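Local coordinates for cytoplasmic protein (Cryptococcus neoformans var. grubii serotype A, PDB 7LPO) that probably hydrolyses the beta-glucosidic bond of steryl glucosides, as a sterylglucosidase of glycoside hydrolase family 5, at residues A[10-15]-A[420-425]; A[412-417]-A[440-445]. All coordinates share one frame; numbering follows the deposited sequence.

Both contacts gather around the passage from helix 400-419 into strand 424-427 of the catalytic barrel. Their centres lie about 9 Å apart, on the same side of the chain's centre. Contact 1 is at the surface. It joins the N-terminal loop to the turn at the start of the strand, and its key group is a carboxylate. Contact 2 is partly buried. It joins the last part of helix 400-419 to the short helix 440-443, and a guanidinium group meets backbone carbonyls there. Arg417 of contact 2 also reaches contact 1, with a probable hydrogen bond of 2.9 Å from its NH2 to Ser423 O. Pro10 of contact 1 packs against Gly445 of contact 2.

Contact 1: A[10-15]-A[420-425]; sequences PVTGNP and HPESIH
Thr12 and Glu422 meet with their side chains crossing at about a right angle. Thr12 CB sits 3.6 Å from Glu422 OE2. From CB the side chain divides. The methyl CG2 extends over the same carboxylate and reaches Pro421, with CG2 4.0 Å from Pro421 CB. The hydroxyl OG1 donates a short hydrogen bond of 2.6 Å to Glu422 OE2. It meets that oxygen on the syn side, 25° out of the carboxylate plane. OG1 lies between the backbone N and the carbonyl carbon (chi1 67°), where it also accepts from Asn14 N at 3.1 Å. The bond from Asn14 N closes an ST turn. Together with the bond to Glu422 OE2 it holds the rotation of the hydroxyl. Glu422 bends at chi2 (-68°), which brings its carboxylate to the loop. A water donates to Glu422 OE2 at 2.7 Å and makes a weak bond to Asn14 ND2. The other oxygen, OE1, is bonded by Ser9 OG and Tyr20 OH. Beside this polar centre, Val11 CG1 packs 3.3 Å from Pro421 O.

Residues 420-423 form a type I beta turn between helix 400-419 and strand 424-427. The turn leads into the N-terminal end of the strand. In TIM barrels such as those of family 5, the catalytic residues sit at the other end of the strands. The contact therefore ties the N-terminal loop to the barrel, probably away from the active site. Thr12 OG1 and the water both donate to Glu422 OE2, which is consistent with an ionised carboxylate, although the nearby Asp260 could work against this.

Contact 2: A[412-417]-A[440-445]; sequences YSSRIR and ESFLKG
Arg417 NH2 donates to two backbone carbonyls, Leu443 O at 3.3 Å and Ser423 O in the turn before strand 424-427. The site belongs to the outer layer of a TIM barrel, where helix 400-419 meets the short helix 440-443. Leu443 O lies near the guanidinium plane, at its edge. The N-H...O angle of this bond is 153°. The other terminal nitrogen, NH1, makes a weak bond of 3.1 Å to Phe442 O. The side chain turns sharply at chi2 (-94°) on its way to Phe442 O and Leu443 O, at the C-terminal end of helix 440-443. One arginine thus links helix 440-443 to the turn before the strand.

Waters extend the contact. One donates to Phe442 O at 2.9 Å and, weakly, to Ser413 OG. Another accepts from Arg417 NH1 and, weakly, from Lys444 NZ. It sits in the guanidinium plane, between two like charges that do not touch. The Phe442 ring meets two serines of the long helix, whose hydroxyls are bonded to that helix's own carbonyls: Ser413 to Trp409 O and Leu410 O, Ser414 to Leu410 O. Ser413 OG stands at the ring edge, 3.9 Å from Phe442 CD2, and Ser414 OG comes within 3.2 Å of Phe442 CE2.

Contact 1: A[10-15]-A[420-425]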
ATOM      1  N   PRO A  10      14.855  13.427 -19.077  1.00 21.37           N
ATOM      2  CA  PRO A  10      16.167  13.148 -18.480  1.00 21.25           C
ATOM      3  C   PRO A  10      16.567  11.688 -18.573  1.00 22.76           C
ATOM      4  O   PRO A  10      17.732  11.373 -18.302  1.00 25.22           O
ATOM      5  CB  PRO A  10      15.988  13.580 -17.015  1.00 21.07           C
ATOM      6  CG  PRO A  10      14.531  13.356 -16.741  1.00 22.07           C
ATOM      7  CD  PRO A  10      13.788  13.550 -18.062  1.00 22.24           C
ATOM      8  N   VAL A  11      15.655  10.794 -18.949  1.00 24.55           N
ATOM      9  CA  VAL A  11      15.968   9.368 -19.060  1.00 25.41           C
ATOM     10  C   VAL A  11      16.468   9.018 -20.457  1.00 24.97           C
ATOM     11  O   VAL A  11      17.502   8.362 -20.620  1.00 24.68           O
ATOM     12  CB  VAL A  11      14.728   8.521 -18.691  1.00 25.01           C
ATOM     13  CG1 VAL A  11      15.092   7.047 -18.615  1.00 26.75           C
ATOM     14  CG2 VAL A  11      14.107   8.989 -17.378  1.00 24.14           C
ATOM     15  N   THR A  12      15.738   9.459 -21.482  1.00 26.35           N
ATOM     16  CA  THR A  12      16.025   9.112 -22.864  1.00 27.51           C
ATOM     17  C   THR A  12      16.628  10.248 -23.673  1.00 30.92           C
ATOM     18  O   THR A  12      17.257   9.982 -24.701  1.00 33.52           O
ATOM     19  CB  THR A  12      14.735   8.683 -23.564  1.00 26.23           C
ATOM     20  OG1 THR A  12      13.872   9.832 -23.649  1.00 26.88           O
ATOM     21  CG2 THR A  12      14.058   7.563 -22.782  1.00 26.00           C
ATOM     22  N   GLY A  13      16.431  11.495 -23.255  1.00 28.92           N
ATOM     23  CA  GLY A  13      16.845  12.631 -24.041  1.00 29.32           C
ATOM     24  C   GLY A  13      15.903  12.998 -25.161  1.00 30.52           C
ATOM     25  O   GLY A  13      16.192  13.954 -25.895  1.00 32.66           O
ATOM     26  N   ASN A  14      14.790  12.262 -25.326  1.00 28.42           N
ATOM     27  CA  ASN A  14      13.814  12.538 -26.365  1.00 29.32           C
ATOM     28  C   ASN A  14      12.895  13.680 -25.937  1.00 30.18           C
ATOM     29  O   ASN A  14      12.678  13.889 -24.741  1.00 31.01           O
ATOM     30  CB  ASN A  14      12.969  11.298 -26.653  1.00 29.79           C
ATOM     31  CG  ASN A  14      13.785  10.145 -27.195  1.00 33.13           C
ATOM     32  OD1 ASN A  14      14.711  10.341 -27.981  1.00 36.65           O
ATOM     33  ND2 ASN A  14      13.447   8.930 -26.774  1.00 33.99           N
ATOM     34  N   PRO A  15      12.339  14.426 -26.894  1.00 32.39           N
ATOM     35  CA  PRO A  15      11.338  15.441 -26.536  1.00 33.13           C
ATOM     36  C   PRO A  15      10.104  14.780 -25.941  1.00 31.45           C
ATOM     37  O   PRO A  15       9.790  13.625 -26.233  1.00 30.45           O
ATOM     38  CB  PRO A  15      11.026  16.137 -27.867  1.00 33.87           C
ATOM     39  CG  PRO A  15      11.403  15.140 -28.923  1.00 33.83           C
ATOM     40  CD  PRO A  15      12.558  14.340 -28.351  1.00 33.04           C
ATOM     41  N   HIS A 420       9.049   0.466 -20.496  1.00 18.94           N
ATOM     42  CA  HIS A 420       8.430   1.768 -20.264  1.00 18.35           C
ATOM     43  C   HIS A 420       9.578   2.758 -20.119  1.00 19.19           C
ATOM     44  O   HIS A 420      10.005   3.078 -19.000  1.00 18.36           O
ATOM     45  CB  HIS A 420       7.521   1.728 -19.037  1.00 19.32           C
ATOM     46  CG  HIS A 420       6.693   2.959 -18.860  1.00 18.82           C
ATOM     47  ND1 HIS A 420       5.699   3.053 -17.911  1.00 17.94           N
ATOM     48  CD2 HIS A 420       6.732   4.157 -19.488  1.00 17.46           C
ATOM     49  CE1 HIS A 420       5.160   4.258 -17.962  1.00 18.59           C
ATOM     50  NE2 HIS A 420       5.761   4.942 -18.919  1.00 18.98           N
ATOM     51  N   PRO A 421      10.110   3.257 -21.241  1.00 18.13           N
ATOM     52  CA  PRO A 421      11.345   4.057 -21.174  1.00 17.26           C
ATOM     53  C   PRO A 421      11.238   5.308 -20.330  1.00 17.54           C
ATOM     54  O   PRO A 421      12.236   5.697 -19.716  1.00 19.02           O
ATOM     55  CB  PRO A 421      11.621   4.411 -22.643  1.00 16.98           C
ATOM     56  CG  PRO A 421      10.938   3.344 -23.434  1.00 18.40           C
ATOM     57  CD  PRO A 421       9.731   2.928 -22.629  1.00 19.23           C
ATOM     58  N   GLU A 422      10.080   5.968 -20.301  1.00 20.60           N
ATOM     59  CA  GLU A 422       9.897   7.198 -19.537  1.00 22.62           C
ATOM     60  C   GLU A 422       9.264   6.953 -18.169  1.00 22.34           C
ATOM     61  O   GLU A 422       8.708   7.883 -17.570  1.00 22.47           O
ATOM     62  CB  GLU A 422       9.033   8.183 -20.324  1.00 26.15           C
ATOM     63  CG  GLU A 422       9.582   8.570 -21.681  1.00 29.68           C
ATOM     64  CD  GLU A 422      10.837   9.408 -21.581  1.00 32.48           C
ATOM     65  OE1 GLU A 422      11.234   9.770 -20.451  1.00 30.19           O
ATOM     66  OE2 GLU A 422      11.436   9.694 -22.637  1.00 36.32           O
ATOM     67  N   SER A 423       9.338   5.727 -17.662  1.00 20.90           N
ATOM     68  CA  SER A 423       8.640   5.405 -16.429  1.00 21.61           C
ATOM     69  C   SER A 423       9.208   6.183 -15.251  1.00 18.32           C
ATOM     70  O   SER A 423      10.425   6.300 -15.078  1.00 18.54           O
ATOM     71  CB  SER A 423       8.724   3.909 -16.134  1.00 27.03           C
ATOM     72  OG  SER A 423       8.139   3.627 -14.871  1.00 31.38           O
ATOM     73  N   ILE A 424       8.310   6.704 -14.429  1.00 17.86           N
ATOM     74  CA  ILE A 424       8.686   7.201 -13.115  1.00 15.97           C
ATOM     75  C   ILE A 424       8.866   6.005 -12.192  1.00 15.46           C
ATOM     76  O   ILE A 424       8.001   5.126 -12.121  1.00 16.70           O
ATOM     77  CB  ILE A 424       7.626   8.176 -12.576  1.00 16.71           C
ATOM     78  CG1 ILE A 424       7.562   9.429 -13.459  1.00 16.68           C
ATOM     79  CG2 ILE A 424       7.952   8.572 -11.154  1.00 15.89           C
ATOM     80  CD1 ILE A 424       6.380  10.334 -13.168  1.00 17.11           C
ATOM     81  N   HIS A 425      10.005   5.951 -11.509  1.00 16.94           N
ATOM     82  CA  HIS A 425      10.232   4.949 -10.476  1.00 14.65           C
ATOM     83  C   HIS A 425       9.628   5.440  -9.167  1.00 14.66           C
ATOM     84  O   HIS A 425      10.122   6.403  -8.562  1.00 14.66           O
ATOM     85  CB  HIS A 425      11.721   4.681 -10.313  1.00 15.82           C
ATOM     86  CG  HIS A 425      12.319   3.914 -11.444  1.00 15.88           C
ATOM     87  ND1 HIS A 425      11.626   2.937 -12.125  1.00 17.19           N
ATOM     88  CD2 HIS A 425      13.540   3.987 -12.022  1.00 17.08           C
ATOM     89  CE1 HIS A 425      12.401   2.433 -13.069  1.00 18.65           C
ATOM     90  NE2 HIS A 425      13.568   3.051 -13.026  1.00 18.24           N
TER
HETATM   91  O   HOH W   1      10.835   8.163 -24.810  1.00 34.06           O

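Contact 2: A[412-417]-A[440-445]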
ATOM      1  N   TYR A 412      14.685  -4.969 -10.706  1.00 17.11           N
ATOM      2  CA  TYR A 412      13.292  -4.659 -11.017  1.00 15.17           C
ATOM      3  C   TYR A 412      13.193  -3.393 -11.860  1.00 14.86           C
ATOM      4  O   TYR A 412      12.555  -3.385 -12.918  1.00 14.09           O
ATOM      5  CB  TYR A 412      12.486  -4.511  -9.721  1.00 14.63           C
ATOM      6  CG  TYR A 412      11.064  -4.038  -9.930  1.00 15.78           C
ATOM      7  CD1 TYR A 412      10.071  -4.925 -10.299  1.00 14.79           C
ATOM      8  CD2 TYR A 412      10.714  -2.696  -9.766  1.00 16.36           C
ATOM      9  CE1 TYR A 412       8.771  -4.511 -10.497  1.00 15.11           C
ATOM     10  CE2 TYR A 412       9.402  -2.270  -9.971  1.00 15.56           C
ATOM     11  CZ  TYR A 412       8.440  -3.191 -10.338  1.00 16.15           C
ATOM     12  OH  TYR A 412       7.130  -2.808 -10.537  1.00 18.05           O
ATOM     13  N   SER A 413      13.834  -2.311 -11.408  1.00 16.63           N
ATOM     14  CA  SER A 413      13.663  -1.021 -12.069  1.00 17.50           C
ATOM     15  C   SER A 413      14.218  -1.044 -13.493  1.00 17.39           C
ATOM     16  O   SER A 413      13.651  -0.416 -14.394  1.00 18.23           O
ATOM     17  CB  SER A 413      14.319   0.083 -11.235  1.00 17.61           C
ATOM     18  OG  SER A 413      15.721  -0.085 -11.137  1.00 20.51           O
ATOM     19  N   SER A 414      15.311  -1.773 -13.723  1.00 16.43           N
ATOM     20  CA  SER A 414      15.839  -1.886 -15.080  1.00 18.97           C
ATOM     21  C   SER A 414      14.834  -2.551 -16.011  1.00 17.31           C
ATOM     22  O   SER A 414      14.687  -2.147 -17.170  1.00 18.48           O
ATOM     23  CB  SER A 414      17.146  -2.676 -15.083  1.00 20.94           C
ATOM     24  OG  SER A 414      18.124  -2.011 -14.319  1.00 24.28           O
ATOM     25  N   ARG A 415      14.145  -3.585 -15.531  1.00 17.64           N
ATOM     26  CA  ARG A 415      13.164  -4.252 -16.376  1.00 18.69           C
ATOM     27  C   ARG A 415      12.009  -3.322 -16.706  1.00 18.02           C
ATOM     28  O   ARG A 415      11.529  -3.303 -17.844  1.00 19.60           O
ATOM     29  CB  ARG A 415      12.632  -5.524 -15.707  1.00 21.73           C
ATOM     30  CG  ARG A 415      11.630  -6.291 -16.583  1.00 25.36           C
ATOM     31  CD  ARG A 415      12.312  -6.856 -17.838  1.00 28.56           C
ATOM     32  NE  ARG A 415      13.521  -7.567 -17.432  1.00 31.65           N
ATOM     33  CZ  ARG A 415      13.543  -8.841 -17.050  1.00 29.82           C
ATOM     34  NH1 ARG A 415      12.422  -9.559 -17.068  1.00 25.61           N
ATOM     35  NH2 ARG A 415      14.686  -9.394 -16.662  1.00 31.33           N
ATOM     36  N   ILE A 416      11.544  -2.550 -15.724  1.00 14.03           N
ATOM     37  CA  ILE A 416      10.446  -1.616 -15.972  1.00 14.00           C
ATOM     38  C   ILE A 416      10.814  -0.659 -17.097  1.00 13.99           C
ATOM     39  O   ILE A 416      10.026  -0.426 -18.018  1.00 16.71           O
ATOM     40  CB  ILE A 416      10.082  -0.849 -14.687  1.00 15.49           C
ATOM     41  CG1 ILE A 416       9.448  -1.792 -13.660  1.00 18.05           C
ATOM     42  CG2 ILE A 416       9.199   0.356 -15.022  1.00 16.97           C
ATOM     43  CD1 ILE A 416       8.114  -2.369 -14.047  1.00 19.49           C
ATOM     44  N   ARG A 417      12.025  -0.095 -17.042  1.00 14.00           N
ATOM     45  CA  ARG A 417      12.433   0.897 -18.032  1.00 21.21           C
ATOM     46  C   ARG A 417      12.629   0.270 -19.409  1.00 19.80           C
ATOM     47  O   ARG A 417      12.488   0.955 -20.427  1.00 17.71           O
ATOM     48  CB  ARG A 417      13.719   1.592 -17.582  1.00 20.23           C
ATOM     49  CG  ARG A 417      13.521   2.672 -16.501  1.00 20.37           C
ATOM     50  CD  ARG A 417      13.366   4.080 -17.090  1.00 19.42           C
ATOM     51  NE  ARG A 417      12.936   5.038 -16.071  1.00 15.47           N
ATOM     52  CZ  ARG A 417      13.737   5.578 -15.163  1.00 15.56           C
ATOM     53  NH1 ARG A 417      15.027   5.281 -15.145  1.00 17.99           N
ATOM     54  NH2 ARG A 417      13.252   6.424 -14.271  1.00 13.98           N
ATOM     55  N   GLU A 440      22.029   7.560  -9.360  1.00 27.20           N
ATOM     56  CA  GLU A 440      21.415   8.322 -10.440  1.00 28.18           C
ATOM     57  C   GLU A 440      21.490   7.574 -11.765  1.00 28.59           C
ATOM     58  O   GLU A 440      20.672   7.831 -12.655  1.00 27.60           O
ATOM     59  CB  GLU A 440      22.088   9.693 -10.585  1.00 29.92           C
ATOM     60  CG  GLU A 440      21.430  10.833  -9.820  1.00 30.59           C
ATOM     61  CD  GLU A 440      19.920  10.918 -10.035  1.00 32.10           C
ATOM     62  OE1 GLU A 440      19.188  10.996  -9.025  1.00 33.54           O
ATOM     63  OE2 GLU A 440      19.467  10.888 -11.205  1.00 31.55           O
ATOM     64  N   SER A 441      22.453   6.655 -11.920  1.00 30.94           N
ATOM     65  CA  SER A 441      22.527   5.870 -13.147  1.00 29.32           C
ATOM     66  C   SER A 441      21.275   5.026 -13.352  1.00 32.03           C
ATOM     67  O   SER A 441      21.028   4.566 -14.471  1.00 34.62           O
ATOM     68  CB  SER A 441      23.765   4.963 -13.141  1.00 27.60           C
ATOM     69  OG  SER A 441      23.941   4.312 -11.894  1.00 27.17           O
ATOM     70  N   PHE A 442      20.488   4.803 -12.298  1.00 30.03           N
ATOM     71  CA  PHE A 442      19.209   4.107 -12.402  1.00 26.01           C
ATOM     72  C   PHE A 442      18.015   5.030 -12.205  1.00 23.07           C
ATOM     73  O   PHE A 442      16.978   4.827 -12.836  1.00 22.85           O
ATOM     74  CB  PHE A 442      19.133   2.972 -11.371  1.00 24.88           C
ATOM     75  CG  PHE A 442      19.999   1.794 -11.700  1.00 27.77           C
ATOM     76  CD1 PHE A 442      21.376   1.895 -11.644  1.00 28.33           C
ATOM     77  CD2 PHE A 442      19.434   0.579 -12.060  1.00 30.36           C
ATOM     78  CE1 PHE A 442      22.176   0.809 -11.950  1.00 30.39           C
ATOM     79  CE2 PHE A 442      20.224  -0.507 -12.369  1.00 32.24           C
ATOM     80  CZ  PHE A 442      21.596  -0.396 -12.317  1.00 32.54           C
ATOM     81  N   LEU A 443      18.129   6.031 -11.335  1.00 22.19           N
ATOM     82  CA  LEU A 443      17.036   6.983 -11.162  1.00 21.91           C
ATOM     83  C   LEU A 443      16.867   7.853 -12.402  1.00 22.92           C
ATOM     84  O   LEU A 443      15.751   8.017 -12.910  1.00 20.94           O
ATOM     85  CB  LEU A 443      17.297   7.849  -9.937  1.00 21.36           C
ATOM     86  CG  LEU A 443      17.283   7.153  -8.579  1.00 22.39           C
ATOM     87  CD1 LEU A 443      17.600   8.153  -7.483  1.00 23.73           C
ATOM     88  CD2 LEU A 443      15.944   6.498  -8.344  1.00 23.11           C
ATOM     89  N   LYS A 444      17.971   8.437 -12.884  1.00 25.10           N
ATOM     90  CA  LYS A 444      18.002   9.209 -14.123  1.00 23.88           C
ATOM     91  C   LYS A 444      16.995  10.354 -14.098  1.00 21.30           C
ATOM     92  O   LYS A 444      16.335  10.638 -15.096  1.00 23.30           O
ATOM     93  CB  LYS A 444      17.759   8.305 -15.332  1.00 25.54           C
ATOM     94  CG  LYS A 444      18.879   7.313 -15.625  1.00 26.59           C
ATOM     95  CD  LYS A 444      18.665   6.614 -16.984  1.00 29.59           C
ATOM     96  CE  LYS A 444      19.795   5.637 -17.301  1.00 34.95           C
ATOM     97  NZ  LYS A 444      19.512   4.793 -18.500  1.00 38.15           N
ATOM     98  N   GLY A 445      16.874  11.009 -12.945  1.00 19.19           N
ATOM     99  CA  GLY A 445      16.040  12.190 -12.831  1.00 16.83           C
ATOM    100  C   GLY A 445      14.565  11.959 -13.038  1.00 16.69           C
ATOM    101  O   GLY A 445      13.842  12.887 -13.408  1.00 18.61           O
TER
HETATM  102  O   HOH W   2      16.271   2.170 -13.729  1.00 24.47           O
HETATM  103  O   HOH W   3      16.615   3.837 -17.370  1.00 22.58           O